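Local coordinates for extracellular invertase (Aspergillus kawachii, PDB 5XHA), which probably hydrolyses sucrose and related beta-fructofuranosides, releasing fructose, as a secreted fungal invertase of glycoside hydrolase family 32, at residues A[41-46]-A[57-62]; A[319-324]-A[344-349]; A[370-375]-A[550-555]. One frame throughout, in Å; residues are numbered along the deposited sequence.

Contact 1 (A[41-46]-A[57-62]). With FRU (beta-D-fructofuranose), chain B.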
# COMPACT_ATOMS: atom_id res chain seq x y z
N ASP A 41 1.70 -3.87 24.28
CA ASP A 41 1.05 -5.14 23.95
C ASP A 41 2.07 -6.26 23.81
O ASP A 41 3.06 -6.11 23.07
CB ASP A 41 0.39 -5.09 22.56
CG ASP A 41 -0.84 -4.25 22.51
OD1 ASP A 41 -1.06 -3.39 23.40
OD2 ASP A 41 -1.57 -4.46 21.51
N PRO A 42 1.79 -7.42 24.39
CA PRO A 42 2.57 -8.57 23.98
C PRO A 42 2.16 -8.97 22.55
O PRO A 42 1.09 -8.59 22.09
CB PRO A 42 2.20 -9.64 25.01
CG PRO A 42 0.83 -9.28 25.44
CD PRO A 42 0.75 -7.78 25.36
N CYS A 43 3.04 -9.67 21.86
CA CYS A 43 2.78 -10.19 20.53
C CYS A 43 4.01 -11.01 20.11
O CYS A 43 4.92 -11.23 20.93
CB CYS A 43 2.52 -9.03 19.55
SG CYS A 43 3.91 -7.89 19.36
N LEU A 44 4.01 -11.53 18.88
CA LEU A 44 5.20 -12.15 18.26
C LEU A 44 5.63 -13.51 18.86
O LEU A 44 6.59 -14.12 18.36
CB LEU A 44 6.37 -11.14 18.24
CG LEU A 44 7.76 -11.55 17.71
CD1 LEU A 44 8.47 -10.40 17.00
CD2 LEU A 44 8.66 -12.05 18.84
N HIS A 45 4.93 -14.02 19.87
CA HIS A 45 5.35 -15.24 20.55
C HIS A 45 5.47 -16.41 19.56
O HIS A 45 4.58 -16.58 18.70
CB HIS A 45 4.34 -15.72 21.61
CG HIS A 45 3.81 -14.67 22.54
ND1 HIS A 45 4.60 -13.72 23.13
CD2 HIS A 45 2.57 -14.50 23.06
CE1 HIS A 45 3.87 -12.96 23.93
NE2 HIS A 45 2.63 -13.42 23.91
N TYR A 46 6.49 -17.25 19.69
CA TYR A 46 6.51 -18.51 18.94
C TYR A 46 7.42 -19.55 19.56
O TYR A 46 8.40 -19.21 20.24
CB TYR A 46 6.93 -18.29 17.47
CG TYR A 46 8.38 -17.85 17.29
CD1 TYR A 46 8.78 -16.54 17.54
CD2 TYR A 46 9.36 -18.76 16.87
CE1 TYR A 46 10.10 -16.14 17.37
CE2 TYR A 46 10.68 -18.37 16.70
CZ TYR A 46 11.04 -17.05 16.95
OH TYR A 46 12.36 -16.63 16.77
N GLY A 57 7.25 -11.93 22.87
CA GLY A 57 7.47 -10.61 22.33
C GLY A 57 6.55 -9.61 22.98
O GLY A 57 5.53 -9.97 23.61
N PHE A 58 6.92 -8.35 22.86
CA PHE A 58 6.08 -7.26 23.33
C PHE A 58 6.53 -5.95 22.69
O PHE A 58 7.71 -5.77 22.40
CB PHE A 58 6.13 -7.15 24.87
CG PHE A 58 7.50 -7.37 25.43
CD1 PHE A 58 8.40 -6.33 25.50
CD2 PHE A 58 7.90 -8.63 25.85
CE1 PHE A 58 9.69 -6.53 25.97
CE2 PHE A 58 9.18 -8.84 26.33
CZ PHE A 58 10.07 -7.79 26.39
N LEU A 59 5.59 -5.05 22.47
CA LEU A 59 5.92 -3.68 22.08
C LEU A 59 6.76 -3.05 23.20
O LEU A 59 6.51 -3.30 24.38
CB LEU A 59 4.65 -2.85 21.80
CG LEU A 59 3.72 -3.29 20.67
CD1 LEU A 59 2.71 -2.21 20.35
CD2 LEU A 59 4.49 -3.63 19.42
N HIS A 60 7.75 -2.24 22.83
CA HIS A 60 8.70 -1.67 23.78
C HIS A 60 9.01 -0.21 23.41
O HIS A 60 9.45 0.08 22.29
CB HIS A 60 9.98 -2.51 23.81
CG HIS A 60 11.00 -2.07 24.82
ND1 HIS A 60 10.67 -1.58 26.06
CD2 HIS A 60 12.36 -2.10 24.77
CE1 HIS A 60 11.78 -1.31 26.73
NE2 HIS A 60 12.81 -1.63 25.98
N ASP A 61 8.74 0.69 24.35
CA ASP A 61 9.02 2.13 24.21
C ASP A 61 8.37 2.77 23.00
O ASP A 61 8.85 3.78 22.51
CB ASP A 61 10.55 2.38 24.22
CG ASP A 61 11.17 2.11 25.58
OD1 ASP A 61 10.53 2.45 26.58
OD2 ASP A 61 12.26 1.53 25.66
N GLY A 62 7.26 2.19 22.53
CA GLY A 62 6.57 2.71 21.35
C GLY A 62 7.44 2.73 20.11
O GLY A 62 7.20 3.54 19.22
C1 FRU B . -3.76 -2.27 21.87
C2 FRU B . -3.03 -1.66 20.63
C3 FRU B . -2.96 -2.67 19.48
C4 FRU B . -1.78 -2.14 18.68
C5 FRU B . -0.84 -1.60 19.75
C6 FRU B . -0.15 -0.30 19.37
O1 FRU B . -3.30 -1.71 23.11
O3 FRU B . -4.19 -2.79 18.74
O4 FRU B . -1.11 -3.13 17.89
O5 FRU B . -1.64 -1.41 20.93
O6 FRU B . 0.52 0.29 20.50
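Asp-41 O accepts the N-H of Leu-59 across an antiparallel beta hairpin of strands 37-47 and 54-60, in the N-terminal domain that forms a five-bladed propeller in family 32. The strands pack closely from Pro-42 to Gly-57: Pro-42 CA and Phe-58 CA stand 3.8 Å apart in a non-hydrogen-bonded pair. Next to it, Gly-57 has no side chain to hold off the neighbouring strand, and its CA comes within 3.0 Å of Cys-43 O. Cys-43 N also donates to Gly-57 O. His-45 suits the far end because its ring serves both ways: ND1 accepts the N-H of Gly-57 nearly in the ring plane (3.2 Å), while NE2 is hydrogen-bonded to Ala-322 O. Beyond Leu-59 the hairpin loosens; His-60 turns its ring away, and Asp-61 and Gly-62 are exposed. At the buried sugar end, Asp-41 belongs to an Asp-Pro pair consistent with the family signature whose aspartate is the nucleophile in relatives. Leu-59 CG lies anti to the carbonyl carbon (chi1 -62°), and the chain brings CD1 to 3.3 Å from fructose O6. Asp-41 OD1 accepts a hydrogen bond from fructose O1 at 2.8 Å.

Contact 2 (A[319-324]-A[344-349]); sequences YAAAGK and SYVWLS. With FRU (beta-D-fructofuranose), chain B.
Trp-347 CE3 meets the methyl of Ala-320 at 4.0 Å and Tyr-319 CB at 4.1 Å, the apolar centre of an antiparallel strand pair with a beta bulge, in the family 32 N-terminal domain. The indole reaches this place because its CG is anti to the backbone N (chi1 -179°). The small methyl of Ala-320, pointing toward the other strand, fits between the indole and fructose O1. A second apolar touch joins Ala-321 CB to Val-346 CG2, and Ser-344 OG also lies against Ala-321 CB. The bulge shifts the register by one between two antiparallel hydrogen-bonded pairs. Tyr-319 and Trp-347 exchange N-H...O bonds, and Ala-322 and Tyr-345 do the same. Gly-323 has no side chain, which lets its CA lie 3.8 Å from Ser-344 CA. Farther out, the polar ends find partners beyond the pair: Trp-347 NE1 with Ile-39 O, Tyr-345 OH with Tyr-76 OH, and Tyr-319 OH with Glu-248. The rings of Tyr-319 and Trp-347 border the bound fructose; its O1 lies in the plane of the Tyr-319 ring, 3.7 Å from CE2.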
# COMPACT_ATOMS: atom_id res chain seq x y z
N TYR A 319 -5.30 -5.75 29.51
CA TYR A 319 -5.70 -5.58 28.13
C TYR A 319 -4.78 -6.37 27.18
O TYR A 319 -3.77 -6.92 27.60
CB TYR A 319 -5.66 -4.08 27.78
CG TYR A 319 -6.47 -3.73 26.57
CD1 TYR A 319 -7.82 -4.04 26.52
CD2 TYR A 319 -5.90 -3.07 25.47
CE1 TYR A 319 -8.58 -3.72 25.42
CE2 TYR A 319 -6.66 -2.77 24.35
CZ TYR A 319 -8.01 -3.09 24.34
OH TYR A 319 -8.82 -2.80 23.26
N ALA A 320 -5.17 -6.43 25.91
CA ALA A 320 -4.27 -6.74 24.79
C ALA A 320 -3.55 -8.06 24.87
O ALA A 320 -2.43 -8.18 24.40
CB ALA A 320 -3.27 -5.61 24.60
N ALA A 321 -4.20 -9.09 25.40
CA ALA A 321 -3.53 -10.36 25.61
C ALA A 321 -3.02 -10.95 24.30
O ALA A 321 -3.71 -10.89 23.27
CB ALA A 321 -4.46 -11.34 26.29
N ALA A 322 -1.82 -11.53 24.36
CA ALA A 322 -1.29 -12.31 23.27
C ALA A 322 -0.86 -13.66 23.78
O ALA A 322 -0.13 -13.78 24.77
CB ALA A 322 -0.12 -11.61 22.61
N GLY A 323 -1.31 -14.67 23.07
CA GLY A 323 -1.06 -16.05 23.40
C GLY A 323 -0.64 -16.81 22.16
O GLY A 323 -0.69 -16.29 21.03
N LYS A 324 -0.22 -18.04 22.39
CA LYS A 324 0.34 -18.84 21.34
C LYS A 324 0.25 -20.30 21.72
O LYS A 324 0.40 -20.65 22.88
CB LYS A 324 1.82 -18.49 21.13
CG LYS A 324 2.41 -19.04 19.83
CD LYS A 324 1.72 -18.43 18.62
CE LYS A 324 2.47 -18.67 17.31
NZ LYS A 324 1.86 -17.92 16.18
N SER A 344 -1.29 -17.74 27.36
CA SER A 344 -1.65 -16.34 27.10
C SER A 344 -0.99 -15.39 28.12
O SER A 344 -1.03 -15.64 29.32
CB SER A 344 -3.16 -16.16 27.14
OG SER A 344 -3.53 -14.84 26.78
N TYR A 345 -0.38 -14.32 27.61
CA TYR A 345 0.18 -13.24 28.43
C TYR A 345 -0.70 -12.01 28.28
O TYR A 345 -0.83 -11.47 27.18
CB TYR A 345 1.60 -12.87 28.01
CG TYR A 345 2.67 -13.90 28.27
CD1 TYR A 345 2.90 -14.93 27.37
CD2 TYR A 345 3.48 -13.83 29.40
CE1 TYR A 345 3.90 -15.86 27.58
CE2 TYR A 345 4.47 -14.77 29.63
CZ TYR A 345 4.67 -15.78 28.72
OH TYR A 345 5.65 -16.73 28.93
N VAL A 346 -1.29 -11.58 29.38
CA VAL A 346 -2.06 -10.35 29.43
C VAL A 346 -1.13 -9.16 29.69
O VAL A 346 -0.16 -9.27 30.43
CB VAL A 346 -3.14 -10.44 30.52
CG1 VAL A 346 -3.94 -9.15 30.62
CG2 VAL A 346 -4.08 -11.61 30.24
N TRP A 347 -1.44 -8.02 29.09
CA TRP A 347 -0.72 -6.77 29.34
C TRP A 347 -1.35 -6.07 30.53
O TRP A 347 -2.59 -5.97 30.61
CB TRP A 347 -0.82 -5.86 28.11
CG TRP A 347 -0.11 -4.54 28.19
CD1 TRP A 347 1.13 -4.30 28.70
CD2 TRP A 347 -0.59 -3.29 27.69
NE1 TRP A 347 1.45 -2.97 28.57
CE2 TRP A 347 0.40 -2.32 27.96
CE3 TRP A 347 -1.77 -2.88 27.07
CZ2 TRP A 347 0.26 -0.98 27.61
CZ3 TRP A 347 -1.91 -1.54 26.71
CH2 TRP A 347 -0.90 -0.61 26.98
N LEU A 348 -0.52 -5.62 31.46
CA LEU A 348 -0.96 -4.72 32.50
C LEU A 348 -0.31 -3.39 32.22
O LEU A 348 0.87 -3.19 32.53
CB LEU A 348 -0.57 -5.24 33.88
CG LEU A 348 -1.13 -4.45 35.07
CD1 LEU A 348 -2.64 -4.60 35.13
CD2 LEU A 348 -0.52 -4.94 36.37
N SER A 349 -1.07 -2.49 31.60
CA SER A 349 -0.60 -1.13 31.36
C SER A 349 -0.19 -0.44 32.67
O SER A 349 -0.90 -0.53 33.67
CB SER A 349 -1.69 -0.28 30.70
OG SER A 349 -1.31 1.08 30.66
C1 FRU B . -3.76 -2.27 21.87
C2 FRU B . -3.03 -1.66 20.63
C3 FRU B . -2.96 -2.67 19.48
C4 FRU B . -1.78 -2.14 18.68
C5 FRU B . -0.84 -1.60 19.75
C6 FRU B . -0.15 -0.30 19.37
O1 FRU B . -3.30 -1.71 23.11
O3 FRU B . -4.19 -2.79 18.74
O4 FRU B . -1.11 -3.13 17.89
O5 FRU B . -1.64 -1.41 20.93
O6 FRU B . 0.52 0.29 20.50

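Contact 3 (A[370-375]-A[550-555]). With FRU (beta-D-fructofuranose), chain E.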
# COMPACT_ATOMS: atom_id res chain seq x y z
N LEU A 370 3.91 -7.52 31.74
CA LEU A 370 2.97 -8.56 31.38
C LEU A 370 2.60 -9.29 32.65
O LEU A 370 3.36 -9.31 33.63
CB LEU A 370 3.59 -9.55 30.40
CG LEU A 370 4.09 -9.01 29.06
CD1 LEU A 370 4.41 -10.17 28.12
CD2 LEU A 370 3.10 -8.08 28.40
N LEU A 371 1.43 -9.91 32.64
CA LEU A 371 1.00 -10.77 33.73
C LEU A 371 1.64 -12.14 33.59
O LEU A 371 2.27 -12.43 32.57
CB LEU A 371 -0.52 -10.87 33.78
CG LEU A 371 -1.23 -9.53 34.02
CD1 LEU A 371 -2.75 -9.69 34.08
CD2 LEU A 371 -0.71 -8.86 35.29
N LEU A 372 1.50 -12.96 34.62
CA LEU A 372 2.02 -14.32 34.59
C LEU A 372 1.46 -15.07 33.37
O LEU A 372 0.29 -14.94 33.05
CB LEU A 372 1.61 -15.07 35.86
CG LEU A 372 2.11 -14.51 37.20
CD1 LEU A 372 1.45 -15.28 38.33
CD2 LEU A 372 3.61 -14.62 37.26
N PRO A 373 2.28 -15.90 32.72
CA PRO A 373 1.72 -16.71 31.64
C PRO A 373 0.55 -17.54 32.15
O PRO A 373 0.63 -18.12 33.23
CB PRO A 373 2.88 -17.63 31.25
CG PRO A 373 3.75 -17.68 32.47
CD PRO A 373 3.65 -16.31 33.06
N ARG A 374 -0.51 -17.62 31.36
CA ARG A 374 -1.70 -18.37 31.77
C ARG A 374 -2.02 -19.50 30.78
O ARG A 374 -1.97 -19.30 29.57
CB ARG A 374 -2.89 -17.42 31.92
CG ARG A 374 -2.73 -16.50 33.10
CD ARG A 374 -3.73 -15.38 33.13
NE ARG A 374 -3.46 -14.48 34.24
CZ ARG A 374 -4.18 -13.41 34.54
NH1 ARG A 374 -5.24 -13.07 33.79
NH2 ARG A 374 -3.85 -12.65 35.58
N GLU A 375 -2.29 -20.70 31.31
CA GLU A 375 -2.80 -21.82 30.51
C GLU A 375 -4.29 -21.65 30.35
O GLU A 375 -4.99 -21.41 31.32
CB GLU A 375 -2.52 -23.17 31.19
CG GLU A 375 -1.05 -23.55 31.19
CD GLU A 375 -0.77 -24.87 31.86
OE1 GLU A 375 -1.69 -25.70 31.94
OE2 GLU A 375 0.38 -25.11 32.26
N VAL A 550 2.73 -5.74 41.74
CA VAL A 550 1.82 -6.45 40.84
C VAL A 550 1.00 -7.46 41.63
O VAL A 550 1.55 -8.43 42.18
CB VAL A 550 2.58 -7.19 39.72
CG1 VAL A 550 1.59 -7.79 38.72
CG2 VAL A 550 3.52 -6.25 39.01
N LEU A 551 -0.31 -7.22 41.68
CA LEU A 551 -1.26 -8.14 42.33
C LEU A 551 -2.09 -8.88 41.29
O LEU A 551 -2.72 -8.25 40.44
CB LEU A 551 -2.19 -7.38 43.28
CG LEU A 551 -3.39 -8.17 43.84
CD1 LEU A 551 -2.93 -9.32 44.72
CD2 LEU A 551 -4.32 -7.25 44.64
N GLU A 552 -2.08 -10.20 41.36
CA GLU A 552 -2.97 -11.04 40.54
C GLU A 552 -3.83 -11.90 41.46
O GLU A 552 -3.31 -12.62 42.30
CB GLU A 552 -2.16 -11.94 39.60
CG GLU A 552 -1.34 -11.15 38.59
CD GLU A 552 -0.72 -12.00 37.51
OE1 GLU A 552 -1.29 -13.04 37.11
OE2 GLU A 552 0.36 -11.60 37.03
N VAL A 553 -5.15 -11.77 41.31
CA VAL A 553 -6.11 -12.54 42.07
C VAL A 553 -6.79 -13.57 41.16
O VAL A 553 -7.48 -13.21 40.23
CB VAL A 553 -7.20 -11.63 42.67
CG1 VAL A 553 -8.12 -12.44 43.58
CG2 VAL A 553 -6.57 -10.49 43.46
N TYR A 554 -6.56 -14.85 41.46
CA TYR A 554 -7.20 -15.97 40.79
C TYR A 554 -8.26 -16.60 41.68
O TYR A 554 -8.10 -16.63 42.92
CB TYR A 554 -6.15 -17.03 40.45
CG TYR A 554 -5.09 -16.58 39.46
CD1 TYR A 554 -3.99 -15.82 39.86
CD2 TYR A 554 -5.19 -16.91 38.12
CE1 TYR A 554 -3.03 -15.42 38.97
CE2 TYR A 554 -4.23 -16.51 37.19
CZ TYR A 554 -3.14 -15.76 37.62
OH TYR A 554 -2.19 -15.36 36.71
N ALA A 555 -9.32 -17.12 41.07
CA ALA A 555 -10.36 -17.87 41.81
C ALA A 555 -10.99 -18.97 40.98
O ALA A 555 -11.39 -18.73 39.83
CB ALA A 555 -11.44 -16.93 42.33
C1 FRU E . -4.72 -23.47 43.11
C2 FRU E . -4.79 -23.33 41.58
C3 FRU E . -3.68 -22.45 40.96
C4 FRU E . -4.45 -21.71 39.87
C5 FRU E . -5.78 -21.46 40.57
C6 FRU E . -6.93 -21.22 39.59
O1 FRU E . -3.70 -24.38 43.55
O2 FRU E . -4.81 -24.61 40.92
O3 FRU E . -2.58 -23.19 40.40
O4 FRU E . -3.81 -20.52 39.38
O5 FRU E . -6.02 -22.64 41.35
O6 FRU E . -7.87 -20.24 40.10
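Leu-371 CD2 touches Val-550 CG1 at 4.3 Å, the apolar share of a contact that joins strand 366-385 to strand 550-555 of the C-terminal domain, a beta-sandwich in family 32. Leu-371 CB and CD2 and Leu-372 CG also pack against the carboxylate of Glu-552, sheltering it with hydrocarbon. Among the hydrogen bonds, Leu-372 N-H donates to Glu-552 OE2 (3.0 Å), on its syn lone pair, and His-31 NE2 is a further partner of that oxygen. Arg-374 NE reaches Tyr-554 OH at 2.9 Å, with the hydroxyl tilted from the guanidinium plane, and Tyr-554 OH in turn donates a short bond (2.5 Å) to Glu-552 OE1. The ionic part is the salt bridge from Arg-374 NH2 to Glu-552 OE1 (3.0 Å). OE1 sits at the guanidinium edge, yet the nitrogen comes from above the carboxylate, the two planes being 66° apart. An extended arginine chain has the length to span the gap between backbones. Asp-313 takes NH1 in a second salt bridge, and Ser-562 is a further partner of NH2. These salt bridges, with partners at both carboxylate oxygens, probably keep Glu-552 and Arg-374 ionised; a buried, directional set of polar bonds, wrapped in leucine hydrocarbon, thus joins the two domains here.

How the contacts relate
The three contacts lie in a row from the fructose site toward the C-terminal domain. Contacts 1 and 2 have centres about 9 Å apart and border the same chain B fructose, which Asp-171, Arg-170 and Asp-99 also bind. Pro-42 CG packs on Tyr-345 O at 3.3 Å between them. Contact 3 lies about 10 Å from contact 2 and about 18 Å from contact 1, centre to centre. Its segment 370-375 shares a sheet with strand 341-348 of contact 2 through probable backbone bonds Ser-344 N to Arg-374 O and Val-346 O to Leu-371 N, both 2.8 Å. Pro-42 CB also meets Leu-370 CD2 at 3.8 Å. The chain E fructose beside Ala-555 marks a separate sugar position on the C-terminal domain.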